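PDB 5B04: probable translation initiation factor eIF-2B subunit delta from Schizosaccharomyces pombe, which forms part of eIF2B, the complex that catalyses exchange of GDP for GTP on the gamma subunit of initiation factor eIF2. Local coordinates for residues Ser301-Val309 with Gln400-Asp408; Met325-Met333 with Leu360-Val370. One frame throughout, in Å; residues are numbered along the deposited sequence.

Contact 1: residues Ser301-Val309 with Gln400-Asp408; sequences SRPEFEGRV and QLVNMGVDD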
loop_
_atom_site.group_PDB
_atom_site.type_symbol
_atom_site.label_atom_id
_atom_site.label_comp_id
_atom_site.label_asym_id
_atom_site.label_seq_id
_atom_site.Cartn_x
_atom_site.Cartn_y
_atom_site.Cartn_z
ATOM N N SER G 301 1.891 26.773 -1.738
ATOM C CA SER G 301 2.228 25.771 -2.743
ATOM C C SER G 301 2.122 26.318 -4.164
ATOM O O SER G 301 1.476 27.337 -4.404
ATOM C CB SER G 301 1.328 24.543 -2.593
ATOM O OG SER G 301 1.636 23.570 -3.576
ATOM N N ARG G 302 2.771 25.632 -5.099
ATOM C CA ARG G 302 2.655 25.941 -6.521
ATOM C C ARG G 302 1.367 25.329 -7.078
ATOM O O ARG G 302 0.774 24.465 -6.432
ATOM C CB ARG G 302 3.881 25.419 -7.276
ATOM C CG ARG G 302 5.126 26.269 -7.109
ATOM C CD ARG G 302 6.023 26.124 -8.321
ATOM N NE ARG G 302 5.344 26.537 -9.544
ATOM C CZ ARG G 302 5.607 26.041 -10.749
ATOM N NH1 ARG G 302 6.533 25.104 -10.897
ATOM N NH2 ARG G 302 4.939 26.481 -11.806
ATOM N N PRO G 303 0.920 25.763 -8.273
ATOM C CA PRO G 303 1.459 26.773 -9.197
ATOM C C PRO G 303 1.196 28.214 -8.761
ATOM O O PRO G 303 2.143 28.994 -8.679
ATOM C CB PRO G 303 0.738 26.462 -10.512
ATOM C CG PRO G 303 -0.532 25.826 -10.103
ATOM C CD PRO G 303 -0.236 25.056 -8.851
ATOM N N GLU G 304 -0.059 28.570 -8.504
ATOM C CA GLU G 304 -0.362 29.893 -7.974
ATOM C C GLU G 304 -0.232 29.847 -6.458
ATOM O O GLU G 304 -0.463 28.811 -5.838
ATOM C CB GLU G 304 -1.759 30.365 -8.389
ATOM C CG GLU G 304 -2.909 29.652 -7.700
ATOM C CD GLU G 304 -3.118 28.245 -8.218
ATOM O OE1 GLU G 304 -2.766 27.986 -9.387
ATOM O OE2 GLU G 304 -3.634 27.401 -7.456
ATOM N N PHE G 305 0.144 30.974 -5.865
ATOM C CA PHE G 305 0.499 30.999 -4.453
ATOM C C PHE G 305 -0.546 31.738 -3.620
ATOM O O PHE G 305 -0.387 32.920 -3.315
ATOM C CB PHE G 305 1.877 31.642 -4.274
ATOM C CG PHE G 305 2.959 31.012 -5.112
ATOM C CD1 PHE G 305 3.143 31.388 -6.434
ATOM C CD2 PHE G 305 3.794 30.044 -4.577
ATOM C CE1 PHE G 305 4.136 30.811 -7.205
ATOM C CE2 PHE G 305 4.790 29.464 -5.344
ATOM C CZ PHE G 305 4.958 29.849 -6.660
ATOM N N GLU G 306 -1.610 31.030 -3.251
ATOM C CA GLU G 306 -2.702 31.624 -2.486
ATOM C C GLU G 306 -2.288 31.958 -1.058
ATOM O O GLU G 306 -2.896 32.811 -0.413
ATOM C CB GLU G 306 -3.915 30.692 -2.460
ATOM C CG GLU G 306 -4.661 30.590 -3.780
ATOM C CD GLU G 306 -4.301 29.341 -4.559
ATOM O OE1 GLU G 306 -3.167 28.841 -4.392
ATOM O OE2 GLU G 306 -5.152 28.857 -5.335
ATOM N N GLY G 307 -1.254 31.282 -0.567
ATOM C CA GLY G 307 -0.755 31.522 0.775
ATOM C C GLY G 307 -0.259 32.943 0.956
ATOM O O GLY G 307 -0.212 33.455 2.076
ATOM N N ARG G 308 0.112 33.582 -0.149
ATOM C CA ARG G 308 0.536 34.976 -0.121
ATOM C C ARG G 308 -0.639 35.886 0.205
ATOM O O ARG G 308 -0.519 36.796 1.026
ATOM C CB ARG G 308 1.158 35.380 -1.457
ATOM C CG ARG G 308 2.351 34.538 -1.860
ATOM C CD ARG G 308 3.386 35.365 -2.597
ATOM N NE ARG G 308 4.496 34.539 -3.060
ATOM C CZ ARG G 308 4.585 34.030 -4.284
ATOM N NH1 ARG G 308 3.635 34.275 -5.177
ATOM N NH2 ARG G 308 5.629 33.284 -4.618
ATOM N N VAL G 309 -1.771 35.637 -0.449
ATOM C CA VAL G 309 -2.997 36.380 -0.183
ATOM C C VAL G 309 -3.377 36.230 1.285
ATOM O O VAL G 309 -3.834 37.179 1.924
ATOM C CB VAL G 309 -4.158 35.898 -1.075
ATOM C CG1 VAL G 309 -5.414 36.710 -0.805
ATOM C CG2 VAL G 309 -3.767 35.984 -2.542
ATOM N N GLN G 400 0.230 26.236 -16.110
ATOM C CA GLN G 400 0.493 26.900 -14.837
ATOM C C GLN G 400 1.795 26.405 -14.212
ATOM O O GLN G 400 2.454 27.130 -13.466
ATOM C CB GLN G 400 -0.670 26.675 -13.869
ATOM C CG GLN G 400 -1.726 27.768 -13.889
ATOM C CD GLN G 400 -1.227 29.071 -13.294
ATOM O OE1 GLN G 400 -1.217 29.245 -12.075
ATOM N NE2 GLN G 400 -0.809 29.993 -14.153
ATOM N N LEU G 401 2.158 25.167 -14.531
ATOM C CA LEU G 401 3.339 24.530 -13.960
ATOM C C LEU G 401 4.617 24.909 -14.708
ATOM O O LEU G 401 5.723 24.679 -14.217
ATOM C CB LEU G 401 3.162 23.012 -13.959
ATOM C CG LEU G 401 3.334 22.286 -12.624
ATOM C CD1 LEU G 401 2.579 23.005 -11.518
ATOM C CD2 LEU G 401 2.857 20.852 -12.748
ATOM N N VAL G 402 4.492 25.534 -15.861
ATOM C CA VAL G 402 5.650 26.046 -16.581
ATOM C C VAL G 402 6.399 27.159 -15.879
ATOM O O VAL G 402 7.600 27.233 -15.967
ATOM C CB VAL G 402 5.256 26.517 -17.975
ATOM C CG1 VAL G 402 6.449 27.071 -18.722
ATOM C CG2 VAL G 402 4.667 25.362 -18.744
ATOM N N ASN G 403 5.697 28.066 -15.241
ATOM C CA ASN G 403 6.354 29.248 -14.749
ATOM C C ASN G 403 7.417 28.819 -13.792
ATOM O O ASN G 403 7.165 28.066 -12.887
ATOM C CB ASN G 403 5.321 30.138 -14.051
ATOM C CG ASN G 403 5.927 31.125 -13.069
ATOM O OD1 ASN G 403 5.904 32.325 -13.293
ATOM N ND2 ASN G 403 6.460 30.613 -11.974
ATOM N N MET G 404 8.592 29.386 -13.943
ATOM C CA MET G 404 9.637 29.159 -12.983
ATOM C C MET G 404 9.131 29.860 -11.759
ATOM O O MET G 404 8.328 30.760 -11.859
ATOM C CB MET G 404 10.953 29.713 -13.470
ATOM C CG MET G 404 11.544 28.894 -14.605
ATOM S SD MET G 404 11.708 27.132 -14.270
ATOM C CE MET G 404 10.437 26.467 -15.321
ATOM N N GLY G 405 9.541 29.378 -10.603
ATOM C CA GLY G 405 8.778 29.514 -9.387
ATOM C C GLY G 405 8.390 30.764 -8.626
ATOM O O GLY G 405 7.232 30.880 -8.266
ATOM N N VAL G 406 9.285 31.713 -8.406
ATOM C CA VAL G 406 9.077 32.645 -7.315
ATOM C C VAL G 406 7.801 33.396 -7.475
ATOM O O VAL G 406 7.161 33.728 -6.499
ATOM C CB VAL G 406 10.157 33.691 -7.213
ATOM C CG1 VAL G 406 9.955 34.467 -5.935
ATOM C CG2 VAL G 406 11.522 33.045 -7.241
ATOM N N ASP G 407 7.455 33.697 -8.716
ATOM C CA ASP G 407 6.221 34.395 -9.021
ATOM C C ASP G 407 5.405 33.673 -10.096
ATOM O O ASP G 407 5.895 32.784 -10.784
ATOM C CB ASP G 407 6.495 35.837 -9.422
ATOM C CG ASP G 407 5.286 36.717 -9.254
ATOM O OD1 ASP G 407 4.223 36.358 -9.795
ATOM O OD2 ASP G 407 5.394 37.761 -8.583
ATOM N N ASP G 408 4.170 34.106 -10.274
ATOM C CA ASP G 408 3.347 33.546 -11.318
ATOM C C ASP G 408 2.901 34.689 -12.193
ATOM O O ASP G 408 2.823 35.827 -11.744
ATOM C CB ASP G 408 2.155 32.800 -10.736
ATOM C CG ASP G 408 1.103 33.724 -10.201
ATOM O OD1 ASP G 408 1.460 34.847 -9.797
ATOM O OD2 ASP G 408 -0.075 33.332 -10.203
#
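R302 reaches from the turn ahead of helix 306-316 into the loop 400-408 and grips its backbone. Its CB points toward that loop, and with CG anti to the carbonyl carbon (chi1 -77°) the chain starts out past the ring of F305, whose CZ lies 3.6 Å from R302 CG. CD approaches G405 CA at 4.5 Å, before a bend at chi3 swings the guanidinium into the concave side of the loop, NE coming no nearer than 4.1 Å to N403 O. There NH2 donates to L401 O (3.1 Å), a bond with the acceptor close to the guanidinium plane although the donor stands well above the carbonyl plane; NH1 adds a weak bond to the same oxygen. The group is sandwiched between L401 CD1 over one face and N403 O over the other. NH1 also forms a salt bridge with E239 of the neighbouring beta subunit, so a long, multidentate cation suits a place between a backbone carbonyl and a carboxylate of another chain. A methionine in its place would probably leave L401 O without its donor and E239 of the beta subunit without its cationic mate.

P303, after a cis peptide bond, lays CB against Q400 CB (3.6 Å) and L401 CD1 (4.0 Å), a compact apolar patch beside the polar grip. R308 NH2 lies 3.5 Å above the centre of the F305 ring. The turn 301-305 joins strand 294-300 to helix 306-316; F305 packs on M325 of strand 320-325, while P303 and L401 meet S429 and L427 of strand 425-435.

Contact 2: residues Met325-Met333 with Leu360-Val370; sequences MISALSYIM and LISLLGHESNV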
loop_
_atom_site.group_PDB
_atom_site.type_symbol
_atom_site.label_atom_id
_atom_site.label_comp_id
_atom_site.label_asym_id
_atom_site.label_seq_id
_atom_site.Cartn_x
_atom_site.Cartn_y
_atom_site.Cartn_z
ATOM N N MET G 325 7.069 27.165 2.087
ATOM C CA MET G 325 6.464 26.344 1.044
ATOM C C MET G 325 6.167 24.954 1.590
ATOM O O MET G 325 6.725 24.550 2.612
ATOM C CB MET G 325 7.371 26.250 -0.183
ATOM C CG MET G 325 7.607 27.573 -0.889
ATOM S SD MET G 325 6.077 28.434 -1.292
ATOM C CE MET G 325 5.365 27.307 -2.478
ATOM N N ILE G 326 5.297 24.222 0.901
ATOM C CA ILE G 326 4.868 22.902 1.354
ATOM C C ILE G 326 6.038 21.914 1.402
ATOM O O ILE G 326 5.970 20.887 2.077
ATOM C CB ILE G 326 3.743 22.342 0.448
ATOM C CG1 ILE G 326 3.035 21.162 1.121
ATOM C CG2 ILE G 326 4.286 21.962 -0.922
ATOM C CD1 ILE G 326 1.808 20.682 0.379
ATOM N N SER G 327 7.118 22.242 0.699
ATOM C CA SER G 327 8.317 21.413 0.704
ATOM C C SER G 327 9.018 21.466 2.056
ATOM O O SER G 327 9.759 20.552 2.418
ATOM C CB SER G 327 9.279 21.861 -0.394
ATOM O OG SER G 327 8.609 22.005 -1.634
ATOM N N ALA G 328 8.779 22.543 2.798
ATOM C CA ALA G 328 9.414 22.742 4.095
ATOM C C ALA G 328 8.486 22.339 5.232
ATOM O O ALA G 328 8.658 22.780 6.368
ATOM C CB ALA G 328 9.844 24.191 4.255
ATOM N N LEU G 329 7.506 21.495 4.919
ATOM C CA LEU G 329 6.491 21.098 5.888
ATOM C C LEU G 329 7.092 20.395 7.101
ATOM O O LEU G 329 6.793 20.752 8.239
ATOM C CB LEU G 329 5.450 20.194 5.230
ATOM C CG LEU G 329 4.239 19.867 6.103
ATOM C CD1 LEU G 329 3.544 21.147 6.541
ATOM C CD2 LEU G 329 3.276 18.954 5.364
ATOM N N SER G 330 7.936 19.398 6.849
ATOM C CA SER G 330 8.586 18.637 7.913
ATOM C C SER G 330 9.356 19.536 8.871
ATOM O O SER G 330 9.312 19.349 10.086
ATOM C CB SER G 330 9.535 17.600 7.318
ATOM O OG SER G 330 10.201 16.876 8.337
ATOM N N TYR G 331 10.061 20.508 8.304
ATOM C CA TYR G 331 10.864 21.442 9.081
ATOM C C TYR G 331 9.998 22.297 9.998
ATOM O O TYR G 331 10.187 22.312 11.214
ATOM C CB TYR G 331 11.680 22.335 8.141
ATOM C CG TYR G 331 12.545 23.360 8.841
ATOM C CD1 TYR G 331 13.842 23.052 9.229
ATOM C CD2 TYR G 331 12.070 24.640 9.100
ATOM C CE1 TYR G 331 14.638 23.986 9.864
ATOM C CE2 TYR G 331 12.858 25.580 9.736
ATOM C CZ TYR G 331 14.140 25.247 10.115
ATOM O OH TYR G 331 14.930 26.180 10.747
ATOM N N ILE G 332 9.039 22.998 9.404
ATOM C CA ILE G 332 8.242 23.982 10.125
ATOM C C ILE G 332 7.231 23.340 11.079
ATOM O O ILE G 332 6.745 23.989 12.005
ATOM C CB ILE G 332 7.497 24.913 9.138
ATOM C CG1 ILE G 332 7.053 26.201 9.834
ATOM C CG2 ILE G 332 6.322 24.188 8.490
ATOM C CD1 ILE G 332 8.190 26.990 10.439
ATOM N N MET G 333 6.929 22.063 10.861
ATOM C CA MET G 333 5.927 21.364 11.663
ATOM C C MET G 333 6.356 21.234 13.122
ATOM O O MET G 333 5.517 21.173 14.022
ATOM C CB MET G 333 5.645 19.977 11.076
ATOM C CG MET G 333 4.544 19.203 11.785
ATOM S SD MET G 333 2.921 19.979 11.650
ATOM C CE MET G 333 2.623 19.848 9.889
ATOM N N LEU G 360 -1.231 16.067 2.873
ATOM C CA LEU G 360 0.165 16.098 3.289
ATOM C C LEU G 360 0.319 16.893 4.580
ATOM O O LEU G 360 1.103 16.524 5.456
ATOM C CB LEU G 360 1.046 16.691 2.189
ATOM C CG LEU G 360 1.350 15.760 1.014
ATOM C CD1 LEU G 360 2.059 16.509 -0.102
ATOM C CD2 LEU G 360 2.181 14.574 1.479
ATOM N N ILE G 361 -0.437 17.982 4.690
ATOM C CA ILE G 361 -0.467 18.777 5.911
ATOM C C ILE G 361 -0.932 17.921 7.083
ATOM O O ILE G 361 -0.309 17.904 8.144
ATOM C CB ILE G 361 -1.403 19.998 5.777
ATOM C CG1 ILE G 361 -0.992 20.872 4.591
ATOM C CG2 ILE G 361 -1.416 20.807 7.065
ATOM C CD1 ILE G 361 0.312 21.607 4.794
ATOM N N SER G 362 -2.028 17.201 6.871
ATOM C CA SER G 362 -2.633 16.386 7.916
ATOM C C SER G 362 -1.791 15.159 8.252
ATOM O O SER G 362 -1.760 14.716 9.400
ATOM C CB SER G 362 -4.037 15.953 7.496
ATOM O OG SER G 362 -4.798 17.062 7.049
ATOM N N LEU G 363 -1.110 14.613 7.249
ATOM C CA LEU G 363 -0.289 13.422 7.447
ATOM C C LEU G 363 0.935 13.722 8.307
ATOM O O LEU G 363 1.177 13.047 9.308
ATOM C CB LEU G 363 0.146 12.838 6.102
ATOM C CG LEU G 363 1.046 11.602 6.169
ATOM C CD1 LEU G 363 0.419 10.521 7.038
ATOM C CD2 LEU G 363 1.329 11.068 4.776
ATOM N N LEU G 364 1.707 14.730 7.913
ATOM C CA LEU G 364 2.892 15.116 8.669
ATOM C C LEU G 364 2.506 15.714 10.017
ATOM O O LEU G 364 3.265 15.630 10.983
ATOM C CB LEU G 364 3.748 16.106 7.876
ATOM C CG LEU G 364 4.770 15.498 6.911
ATOM C CD1 LEU G 364 4.099 14.981 5.646
ATOM C CD2 LEU G 364 5.857 16.505 6.574
ATOM N N GLY G 365 1.323 16.318 10.074
ATOM C CA GLY G 365 0.801 16.848 11.319
ATOM C C GLY G 365 0.530 15.726 12.301
ATOM O O GLY G 365 0.799 15.852 13.496
ATOM N N HIS G 366 -0.001 14.623 11.785
ATOM C CA HIS G 366 -0.272 13.441 12.594
ATOM C C HIS G 366 1.020 12.859 13.156
ATOM O O HIS G 366 1.070 12.429 14.308
ATOM C CB HIS G 366 -1.013 12.387 11.765
ATOM C CG HIS G 366 -1.416 11.174 12.545
ATOM N ND1 HIS G 366 -0.518 10.201 12.927
ATOM C CD2 HIS G 366 -2.624 10.772 13.007
ATOM C CE1 HIS G 366 -1.153 9.255 13.595
ATOM N NE2 HIS G 366 -2.432 9.577 13.656
ATOM N N GLU G 367 2.065 12.855 12.335
ATOM C CA GLU G 367 3.354 12.295 12.731
ATOM C C GLU G 367 4.031 13.134 13.811
ATOM O O GLU G 367 4.906 12.649 14.526
ATOM C CB GLU G 367 4.273 12.164 11.516
ATOM C CG GLU G 367 3.850 11.084 10.534
ATOM C CD GLU G 367 3.843 9.701 11.158
ATOM O OE1 GLU G 367 4.928 9.091 11.264
ATOM O OE2 GLU G 367 2.754 9.227 11.543
ATOM N N SER G 368 3.622 14.394 13.924
ATOM C CA SER G 368 4.177 15.286 14.934
ATOM C C SER G 368 3.195 15.500 16.082
ATOM O O SER G 368 3.328 16.454 16.850
ATOM C CB SER G 368 4.561 16.630 14.313
ATOM O OG SER G 368 5.639 16.482 13.405
ATOM N N ASN G 369 2.212 14.609 16.181
ATOM C CA ASN G 369 1.215 14.635 17.252
ATOM C C ASN G 369 0.416 15.935 17.306
ATOM O O ASN G 369 -0.043 16.346 18.372
ATOM C CB ASN G 369 1.884 14.389 18.607
ATOM C CG ASN G 369 2.664 13.090 18.644
ATOM O OD1 ASN G 369 2.242 12.082 18.077
ATOM N ND2 ASN G 369 3.812 13.109 19.310
ATOM N N VAL G 370 0.247 16.575 16.154
ATOM C CA VAL G 370 -0.487 17.832 16.078
ATOM C C VAL G 370 -1.937 17.599 15.663
ATOM O O VAL G 370 -2.199 16.923 14.667
ATOM C CB VAL G 370 0.174 18.808 15.084
ATOM C CG1 VAL G 370 -0.554 20.140 15.085
ATOM C CG2 VAL G 370 1.642 19.001 15.428
#
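L329, M333, I361 and L364 interlock where two helices of a Rossmann-like domain lie side by side on its mostly parallel sheet. Helix 329-333 belongs to the beta-alpha-beta crossover from edge strand 320-325 to strand 338-342, and helix 358-367 precedes strand 372-375. Their short axes cross at -47°, 10.1 Å apart at closest approach.

L329 reaches across the interface with CG anti to the backbone N (chi1 -172°), which sends the branch toward helix 358-367, and chi2 parts the two methyls. CD1 meets I361 CD1 at 3.7 Å, the two side chains at about a right angle, while CD2 lies among L364 CD2 (3.8 Å), I361 CD1 and L360 O, L329 and L364 meeting at a slant. Branched leucine and isoleucine suit this layer because each offers methyls in more than one direction. L364 CD2 goes on to lie against the backbone of the residue after L329, 3.6 Å from S330 N, while I326 CD1 meets L360 CD1 before the helix begins.

One turn beyond L329, M333 takes over. Its chain also leaves anti to the backbone N but folds at chi2 and chi3, curling around the end of helix 358-367: CG rests 3.4 Å from S368 OG, and CE sits over the backbone at G365, 3.8 Å from G365 N. A flexible unbranched thioether can follow that curved surface; a CB on G365 would run into I361 O, so glycine suits this point of the helix. Below, I361 and M333 both rest on L272 and I339 of the sheet. N369, with positive phi, closes the helix in a Schellman motif, in which V370 N donates to G365 O at 2.8 Å and S368 N reaches the same oxygen from the opposite face of its plane.

Contact 2 is buried within the Rossmann-like core, joining two helices over the mostly parallel sheet mainly by apolar side chains, whereas contact 1 is only partly buried and brings the long loop after strand 395-396 to the turn beyond the C-terminal end of strand 294-300, largely through a cation and backbone carbonyls, at the interface with the beta subunit. The sequence of contact 2 falls wholly between the two segments of contact 1. Their centres lie about 20 Å apart, yet they touch at strand 320-325: M325 CE packs on S301 CA (3.5 Å) and F305 CE2 (3.6 Å). The beta subunit also packs on contact 2, at S330 and L360.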